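Local coordinates for BsaWI endonuclease (Geobacillus stearothermophilus, PDB 4ZSF), which is a restriction endonuclease of the PD-(D/E)XK nuclease class that binds DNA and probably cleaves it with the help of metal ions, at residues A[163-176]-A[206-220]. Numbering follows the deposited sequence.
Sequences QSKTSIRDRVTRDR and AMVNGGTSNYRLNGW. With nucleotides of chain B.
In this PD-(D/E)XK nuclease, Arg-176, near the start of helix 172-184, ties that helix to the C-terminal end of helix 202-209 and the loop after it. With CG anti to the backbone N (chi1 177°), its long chain passes over Gly-219, where a CB would collide with the arginine CG, so glycine suits the place. The Arg-176 guanidinium grips Leu-217 O end-on, through NH1 at 3.0 Å and NH2 at 3.1 Å, while NH1 also donates to Met-207 O at 2.6 Å. Both oxygens lie at the guanidinium edge; Tyr-215 CD1 sits over one face, the ring plane turned 70° from the guanidinium plane. A methionine here would lack the N-H groups, probably weakening the tie of helix 172-184 to Met-207 and Leu-217. The unbranched Met-207 side chain, bent at its last torsion, places CE 3.5 Å from Thr-173 CA, and Thr-173 OG1 makes a weak hydrogen bond to OP2 of DG4 of chain B. Trp-220 combines a broad apolar ring, its CH2 3.8 Å from Arg-176 CB, with NE1 donating to Gln-163 OE1 at 2.9 Å. Gln-163 NE2 donates to Asp-175 O, bridging strand and helix. Trp-220 packs on Ser-189 and Ala-191 of strand 188-193, which neighbours strand 155-165.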
ATOM      1  N   GLN A 163       0.903  13.286  13.658  1.00 17.63           N
ATOM      2  CA  GLN A 163       0.339  12.128  12.924  1.00 17.44           C
ATOM      3  C   GLN A 163      -1.047  11.899  13.444  1.00 26.05           C
ATOM      4  O   GLN A 163      -1.238  11.879  14.635  1.00 24.48           O
ATOM      5  CB  GLN A 163       1.192  10.912  13.124  1.00 19.47           C
ATOM      6  CG  GLN A 163       2.614  11.141  12.475  1.00 25.45           C
ATOM      7  CD  GLN A 163       3.602  10.023  12.801  1.00 28.66           C
ATOM      8  OE1 GLN A 163       3.420   9.266  13.755  1.00 29.95           O
ATOM      9  NE2 GLN A 163       4.607   9.880  11.962  1.00 28.61           N
ATOM     10  N   SER A 164      -2.043  11.736  12.576  1.00 26.08           N
ATOM     11  CA  SER A 164      -3.393  11.622  13.134  1.00 26.17           C
ATOM     12  C   SER A 164      -4.079  10.466  12.476  1.00 38.01           C
ATOM     13  O   SER A 164      -4.535  10.644  11.356  1.00 44.24           O
ATOM     14  CB  SER A 164      -4.209  12.920  12.931  1.00 36.58           C
ATOM     15  OG  SER A 164      -4.572  13.116  11.562  1.00 43.07           O
ATOM     16  N   LYS A 165      -4.155   9.328  13.196  1.00 34.39           N
ATOM     17  CA  LYS A 165      -4.534   8.006  12.686  1.00 37.86           C
ATOM     18  C   LYS A 165      -5.861   7.490  13.216  1.00 34.42           C
ATOM     19  O   LYS A 165      -6.148   7.632  14.413  1.00 29.85           O
ATOM     20  CB  LYS A 165      -3.451   7.020  13.063  1.00 41.59           C
ATOM     21  CG  LYS A 165      -2.067   7.398  12.478  1.00 44.50           C
ATOM     22  CD  LYS A 165      -2.177   7.908  11.013  1.00 56.20           C
ATOM     23  CE  LYS A 165      -0.825   8.482  10.523  1.00 55.25           C
ATOM     24  NZ  LYS A 165      -0.905   9.062   9.149  1.00 54.21           N
ATOM     25  N   THR A 166      -6.672   6.864  12.355  1.00 28.70           N
ATOM     26  CA  THR A 166      -7.991   6.455  12.766  1.00 29.17           C
ATOM     27  C   THR A 166      -7.902   5.014  13.226  1.00 43.68           C
ATOM     28  O   THR A 166      -8.836   4.472  13.797  1.00 49.98           O
ATOM     29  CB  THR A 166      -9.017   6.564  11.611  1.00 32.29           C
ATOM     30  OG1 THR A 166      -8.428   5.984  10.452  1.00 31.50           O
ATOM     31  CG2 THR A 166      -9.302   8.010  11.293  1.00 35.87           C
ATOM     32  N   SER A 167      -6.783   4.383  12.901  1.00 45.57           N
ATOM     33  CA  SER A 167      -6.453   3.110  13.482  1.00 59.23           C
ATOM     34  C   SER A 167      -5.017   3.242  14.006  1.00 72.72           C
ATOM     35  O   SER A 167      -4.103   3.582  13.253  1.00 73.18           O
ATOM     36  CB  SER A 167      -6.573   1.984  12.460  1.00 54.34           C
ATOM     37  OG  SER A 167      -5.575   2.150  11.465  1.00 50.91           O
ATOM     38  N   ILE A 168      -4.830   3.009  15.301  1.00 88.35           N
ATOM     39  CA  ILE A 168      -3.491   2.918  15.862  1.00 92.89           C
ATOM     40  C   ILE A 168      -2.969   1.514  15.625  1.00 94.12           C
ATOM     41  O   ILE A 168      -1.927   1.132  16.139  1.00 97.21           O
ATOM     42  CB  ILE A 168      -3.477   3.222  17.372  1.00 96.09           C
ATOM     43  N   ARG A 169      -3.717   0.753  14.841  1.00 93.61           N
ATOM     44  CA  ARG A 169      -3.523  -0.672  14.760  1.00 95.27           C
ATOM     45  C   ARG A 169      -2.089  -1.006  14.368  1.00 97.15           C
ATOM     46  O   ARG A 169      -1.386  -1.692  15.106  1.00 99.77           O
ATOM     47  CB  ARG A 169      -4.521  -1.293  13.773  1.00 94.37           C
ATOM     48  N   ASP A 170      -1.634  -0.494  13.235  1.00 96.01           N
ATOM     49  CA  ASP A 170      -0.464  -1.090  12.617  1.00 97.24           C
ATOM     50  C   ASP A 170       0.506  -0.070  12.114  1.00 97.08           C
ATOM     51  O   ASP A 170       1.725  -0.296  12.171  1.00 98.94           O
ATOM     52  CB  ASP A 170      -0.881  -2.000  11.458  1.00 98.25           C
ATOM     53  N   ARG A 171      -0.041   1.048  11.621  1.00 93.66           N
ATOM     54  CA  ARG A 171       0.730   2.096  10.943  1.00 88.98           C
ATOM     55  C   ARG A 171       1.902   2.566  11.813  1.00 82.48           C
ATOM     56  O   ARG A 171       2.883   3.130  11.315  1.00 83.29           O
ATOM     57  CB  ARG A 171      -0.180   3.285  10.572  1.00 87.76           C
ATOM     58  N   VAL A 172       1.805   2.284  13.112  1.00 73.92           N
ATOM     59  CA  VAL A 172       2.717   2.859  14.067  1.00 60.09           C
ATOM     60  C   VAL A 172       4.120   2.271  13.937  1.00 50.09           C
ATOM     61  O   VAL A 172       5.056   2.983  14.246  1.00 40.28           O
ATOM     62  CB  VAL A 172       2.197   2.717  15.542  1.00 64.40           C
ATOM     63  CG1 VAL A 172       0.748   3.332  15.689  1.00 46.88           C
ATOM     64  CG2 VAL A 172       2.261   1.266  16.016  1.00 66.65           C
ATOM     65  N   THR A 173       4.304   1.021  13.477  1.00 49.87           N
ATOM     66  CA  THR A 173       5.691   0.554  13.280  1.00 47.47           C
ATOM     67  C   THR A 173       6.377   1.411  12.219  1.00 43.92           C
ATOM     68  O   THR A 173       7.519   1.812  12.417  1.00 41.78           O
ATOM     69  CB  THR A 173       5.828  -0.963  12.869  1.00 54.75           C
ATOM     70  OG1 THR A 173       5.299  -1.170  11.561  1.00 59.78           O
ATOM     71  CG2 THR A 173       5.118  -1.885  13.839  1.00 53.82           C
ATOM     72  N   ARG A 174       5.680   1.732  11.125  1.00 41.36           N
ATOM     73  CA  ARG A 174       6.251   2.607  10.092  1.00 42.92           C
ATOM     74  C   ARG A 174       6.206   4.144  10.383  1.00 40.98           C
ATOM     75  O   ARG A 174       6.944   4.912   9.755  1.00 41.28           O
ATOM     76  CB  ARG A 174       5.556   2.326   8.752  1.00 48.45           C
ATOM     77  N   ASP A 175       5.344   4.584  11.305  1.00 33.85           N
ATOM     78  CA  ASP A 175       5.203   6.009  11.709  1.00 31.96           C
ATOM     79  C   ASP A 175       6.221   6.456  12.765  1.00 29.03           C
ATOM     80  O   ASP A 175       6.496   7.650  12.935  1.00 26.07           O
ATOM     81  CB  ASP A 175       3.808   6.263  12.279  1.00 35.42           C
ATOM     82  CG  ASP A 175       2.709   6.197  11.202  1.00 47.07           C
ATOM     83  OD1 ASP A 175       2.906   6.700  10.077  1.00 47.51           O
ATOM     84  OD2 ASP A 175       1.638   5.644  11.503  1.00 54.51           O
ATOM     85  N   ARG A 176       6.731   5.499  13.511  1.00 26.80           N
ATOM     86  CA  ARG A 176       7.696   5.841  14.557  1.00 27.98           C
ATOM     87  C   ARG A 176       8.997   6.458  14.004  1.00 23.53           C
ATOM     88  O   ARG A 176       9.498   7.421  14.573  1.00 24.12           O
ATOM     89  CB  ARG A 176       7.981   4.582  15.391  1.00 28.58           C
ATOM     90  CG  ARG A 176       8.999   4.740  16.477  1.00 28.17           C
ATOM     91  CD  ARG A 176       9.171   3.447  17.358  1.00 32.66           C
ATOM     92  NE  ARG A 176      10.587   3.307  17.800  1.00 35.07           N
ATOM     93  CZ  ARG A 176      10.961   3.660  19.031  1.00 34.22           C
ATOM     94  NH1 ARG A 176      10.042   4.072  19.881  1.00 30.41           N
ATOM     95  NH2 ARG A 176      12.215   3.566  19.428  1.00 35.91           N
ATOM     96  N   ALA A 206       5.504   0.235  24.527  1.00 33.94           N
ATOM     97  CA  ALA A 206       6.956   0.365  24.456  1.00 32.75           C
ATOM     98  C   ALA A 206       7.381   1.195  23.238  1.00 31.20           C
ATOM     99  O   ALA A 206       8.316   2.000  23.323  1.00 28.73           O
ATOM    100  CB  ALA A 206       7.620  -1.031  24.426  1.00 36.29           C
ATOM    101  N   MET A 207       6.685   1.002  22.119  1.00 32.19           N
ATOM    102  CA  MET A 207       6.952   1.789  20.911  1.00 34.50           C
ATOM    103  C   MET A 207       6.772   3.271  21.152  1.00 31.96           C
ATOM    104  O   MET A 207       7.476   4.077  20.517  1.00 33.23           O
ATOM    105  CB  MET A 207       6.038   1.401  19.747  1.00 36.65           C
ATOM    106  CG  MET A 207       6.349   0.062  19.173  1.00 42.86           C
ATOM    107  SD  MET A 207       5.649  -0.191  17.527  1.00 58.75           S
ATOM    108  CE  MET A 207       6.930   0.556  16.521  1.00 74.42           C
ATOM    109  N   VAL A 208       5.826   3.643  22.023  1.00 25.09           N
ATOM    110  CA  VAL A 208       5.579   5.069  22.276  1.00 23.76           C
ATOM    111  C   VAL A 208       6.573   5.536  23.333  1.00 23.83           C
ATOM    112  O   VAL A 208       7.256   6.546  23.151  1.00 23.63           O
ATOM    113  CB  VAL A 208       4.118   5.354  22.749  1.00 24.36           C
ATOM    114  CG1 VAL A 208       3.910   6.816  23.203  1.00 22.10           C
ATOM    115  CG2 VAL A 208       3.121   4.908  21.640  1.00 33.42           C
ATOM    116  N   ASN A 209       6.632   4.813  24.448  1.00 22.24           N
ATOM    117  CA  ASN A 209       7.340   5.319  25.631  1.00 21.58           C
ATOM    118  C   ASN A 209       8.797   4.948  25.683  1.00 24.74           C
ATOM    119  O   ASN A 209       9.563   5.559  26.454  1.00 28.24           O
ATOM    120  CB  ASN A 209       6.674   4.812  26.933  1.00 23.47           C
ATOM    121  CG  ASN A 209       5.333   5.473  27.189  1.00 21.83           C
ATOM    122  OD1 ASN A 209       5.103   6.645  26.796  1.00 23.69           O
ATOM    123  ND2 ASN A 209       4.436   4.735  27.860  1.00 21.79           N
ATOM    124  N   GLY A 210       9.194   3.915  24.941  1.00 27.02           N
ATOM    125  CA  GLY A 210      10.585   3.502  24.966  1.00 25.41           C
ATOM    126  C   GLY A 210      10.897   2.733  26.240  1.00 32.41           C
ATOM    127  O   GLY A 210       9.984   2.266  26.934  1.00 33.03           O
ATOM    128  N   GLY A 211      12.189   2.569  26.519  1.00 35.65           N
ATOM    129  CA  GLY A 211      12.644   1.894  27.736  1.00 39.42           C
ATOM    130  C   GLY A 211      12.691   0.379  27.691  1.00 42.87           C
ATOM    131  O   GLY A 211      12.664  -0.282  28.750  1.00 45.55           O
ATOM    132  N   THR A 212      12.732  -0.200  26.498  1.00 40.99           N
ATOM    133  CA  THR A 212      12.954  -1.627  26.409  1.00 44.96           C
ATOM    134  C   THR A 212      14.071  -1.936  25.401  1.00 47.18           C
ATOM    135  O   THR A 212      14.573  -1.027  24.702  1.00 44.23           O
ATOM    136  CB  THR A 212      11.686  -2.399  25.999  1.00 48.62           C
ATOM    137  OG1 THR A 212      11.378  -2.129  24.624  1.00 49.21           O
ATOM    138  CG2 THR A 212      10.509  -2.030  26.894  1.00 48.66           C
ATOM    139  N   SER A 213      14.461  -3.216  25.324  1.00 48.44           N
ATOM    140  CA  SER A 213      15.523  -3.611  24.406  1.00 45.02           C
ATOM    141  C   SER A 213      15.137  -3.376  22.954  1.00 43.43           C
ATOM    142  O   SER A 213      15.939  -2.882  22.188  1.00 46.36           O
ATOM    143  CB  SER A 213      15.901  -5.076  24.629  1.00 51.48           C
ATOM    144  OG  SER A 213      16.415  -5.201  25.937  1.00 54.74           O
ATOM    145  N   ASN A 214      13.898  -3.681  22.587  1.00 43.87           N
ATOM    146  CA  ASN A 214      13.421  -3.438  21.223  1.00 47.32           C
ATOM    147  C   ASN A 214      13.235  -1.951  20.930  1.00 44.24           C
ATOM    148  O   ASN A 214      13.399  -1.465  19.798  1.00 43.78           O
ATOM    149  CB  ASN A 214      12.105  -4.173  21.008  1.00 49.62           C
ATOM    150  CG  ASN A 214      12.246  -5.669  21.233  1.00 58.04           C
ATOM    151  OD1 ASN A 214      13.240  -6.261  20.823  1.00 57.23           O
ATOM    152  ND2 ASN A 214      11.267  -6.278  21.909  1.00 61.14           N
ATOM    153  N   TYR A 215      12.857  -1.216  21.961  1.00 43.25           N
ATOM    154  CA  TYR A 215      12.533   0.199  21.761  1.00 37.24           C
ATOM    155  C   TYR A 215      13.181   0.965  22.857  1.00 36.38           C
ATOM    156  O   TYR A 215      12.557   1.168  23.893  1.00 34.63           O
ATOM    157  CB  TYR A 215      11.020   0.436  21.771  1.00 36.28           C
ATOM    158  CG  TYR A 215      10.351  -0.357  20.682  1.00 43.50           C
ATOM    159  CD1 TYR A 215      10.466   0.033  19.348  1.00 45.19           C
ATOM    160  CD2 TYR A 215       9.646  -1.525  20.970  1.00 48.67           C
ATOM    161  CE1 TYR A 215       9.868  -0.715  18.326  1.00 50.05           C
ATOM    162  CE2 TYR A 215       9.065  -2.284  19.961  1.00 52.99           C
ATOM    163  CZ  TYR A 215       9.178  -1.870  18.641  1.00 55.93           C
ATOM    164  OH  TYR A 215       8.609  -2.611  17.628  1.00 59.69           O
ATOM    165  N   ARG A 216      14.435   1.370  22.650  1.00 35.89           N
ATOM    166  CA  ARG A 216      15.193   2.019  23.720  1.00 39.37           C
ATOM    167  C   ARG A 216      14.641   3.425  24.034  1.00 33.93           C
ATOM    168  O   ARG A 216      14.460   3.777  25.192  1.00 33.84           O
ATOM    169  CB  ARG A 216      16.670   2.107  23.353  1.00 48.87           C
ATOM    170  CG  ARG A 216      17.602   2.192  24.574  1.00 61.19           C
ATOM    171  CD  ARG A 216      19.088   2.289  24.181  1.00 68.45           C
ATOM    172  NE  ARG A 216      19.394   3.471  23.358  1.00 71.28           N
ATOM    173  CZ  ARG A 216      19.667   4.685  23.840  1.00 71.85           C
ATOM    174  NH1 ARG A 216      19.659   4.903  25.157  1.00 72.90           N
ATOM    175  NH2 ARG A 216      19.943   5.683  23.006  1.00 70.37           N
ATOM    176  N   LEU A 217      14.349   4.195  22.996  1.00 29.88           N
ATOM    177  CA  LEU A 217      13.853   5.567  23.187  1.00 29.09           C
ATOM    178  C   LEU A 217      12.365   5.666  22.905  1.00 29.01           C
ATOM    179  O   LEU A 217      11.801   4.812  22.205  1.00 29.79           O
ATOM    180  CB  LEU A 217      14.570   6.519  22.261  1.00 29.38           C
ATOM    181  CG  LEU A 217      16.102   6.438  22.315  1.00 33.25           C
ATOM    182  CD1 LEU A 217      16.696   7.489  21.406  1.00 31.57           C
ATOM    183  CD2 LEU A 217      16.541   6.649  23.758  1.00 33.92           C
ATOM    184  N   ASN A 218      11.740   6.724  23.413  1.00 23.10           N
ATOM    185  CA  ASN A 218      10.355   7.034  23.065  1.00 21.26           C
ATOM    186  C   ASN A 218      10.220   7.387  21.562  1.00 25.00           C
ATOM    187  O   ASN A 218      11.164   7.929  20.955  1.00 25.05           O
ATOM    188  CB  ASN A 218       9.812   8.179  23.933  1.00 21.35           C
ATOM    189  CG  ASN A 218      10.743   9.395  23.970  1.00 24.38           C
ATOM    190  OD1 ASN A 218      11.868   9.282  24.440  1.00 24.63           O
ATOM    191  ND2 ASN A 218      10.282  10.551  23.450  1.00 20.61           N
ATOM    192  N   GLY A 219       9.071   7.068  20.958  1.00 27.02           N
ATOM    193  CA  GLY A 219       8.926   7.246  19.514  1.00 25.02           C
ATOM    194  C   GLY A 219       8.290   8.584  19.177  1.00 21.10           C
ATOM    195  O   GLY A 219       8.360   9.072  18.014  1.00 21.26           O
ATOM    196  N   TRP A 220       7.681   9.202  20.203  1.00 19.44           N
ATOM    197  CA  TRP A 220       6.960  10.485  20.123  1.00 19.86           C
ATOM    198  C   TRP A 220       7.198  11.263  21.409  1.00 19.51           C
ATOM    199  O   TRP A 220       7.536  10.659  22.411  1.00 19.84           O
ATOM    200  CB  TRP A 220       5.416  10.323  19.950  1.00 17.20           C
ATOM    201  CG  TRP A 220       5.016   9.720  18.590  1.00 19.52           C
ATOM    202  CD1 TRP A 220       4.613  10.424  17.485  1.00 20.85           C
ATOM    203  CD2 TRP A 220       5.000   8.347  18.230  1.00 21.34           C
ATOM    204  NE1 TRP A 220       4.372   9.566  16.467  1.00 20.28           N
ATOM    205  CE2 TRP A 220       4.578   8.279  16.892  1.00 22.96           C
ATOM    206  CE3 TRP A 220       5.304   7.148  18.910  1.00 24.01           C
ATOM    207  CZ2 TRP A 220       4.483   7.070  16.193  1.00 29.29           C
ATOM    208  CZ3 TRP A 220       5.188   5.927  18.212  1.00 28.81           C
ATOM    209  CH2 TRP A 220       4.769   5.904  16.873  1.00 28.87           C
TER
ATOM    210  P    DG B   4       6.705  -5.363  11.091  1.00 50.28           P
ATOM    211  OP1  DG B   4       7.825  -5.183  12.014  1.00 46.50           O
ATOM    212  OP2  DG B   4       5.558  -4.432  11.031  1.00 48.16           O
ATOM    213  O5'  DG B   4       7.247  -5.419   9.570  1.00 41.53           O
ATOM    214  C5'  DG B   4       8.147  -6.425   9.178  1.00 36.87           C
ATOM    215  C4'  DG B   4       7.857  -6.832   7.763  1.00 33.25           C
ATOM    216  O4'  DG B   4       6.721  -7.744   7.737  1.00 33.52           O
ATOM    217  C3'  DG B   4       7.510  -5.697   6.837  1.00 34.69           C
ATOM    218  O3'  DG B   4       8.052  -6.034   5.546  1.00 35.11           O
ATOM    219  C2'  DG B   4       5.959  -5.698   6.859  1.00 34.22           C
ATOM    220  C1'  DG B   4       5.682  -7.203   6.913  1.00 31.34           C
ATOM    221  N9   DG B   4       4.386  -7.602   7.516  1.00 30.74           N
ATOM    222  C8   DG B   4       3.792  -7.068   8.656  1.00 33.50           C
ATOM    223  N7   DG B   4       2.673  -7.691   8.993  1.00 30.39           N
ATOM    224  C5   DG B   4       2.521  -8.659   8.033  1.00 27.76           C
ATOM    225  C6   DG B   4       1.481  -9.609   7.869  1.00 27.24           C
ATOM    226  O6   DG B   4       0.490  -9.789   8.600  1.00 30.69           O
ATOM    227  N1   DG B   4       1.715 -10.461   6.781  1.00 25.84           N
ATOM    228  C2   DG B   4       2.796 -10.319   5.912  1.00 25.02           C
ATOM    229  N2   DG B   4       2.860 -11.183   4.890  1.00 23.86           N
ATOM    230  N3   DG B   4       3.782  -9.457   6.091  1.00 25.54           N
ATOM    231  C4   DG B   4       3.579  -8.646   7.139  1.00 26.88           C
TER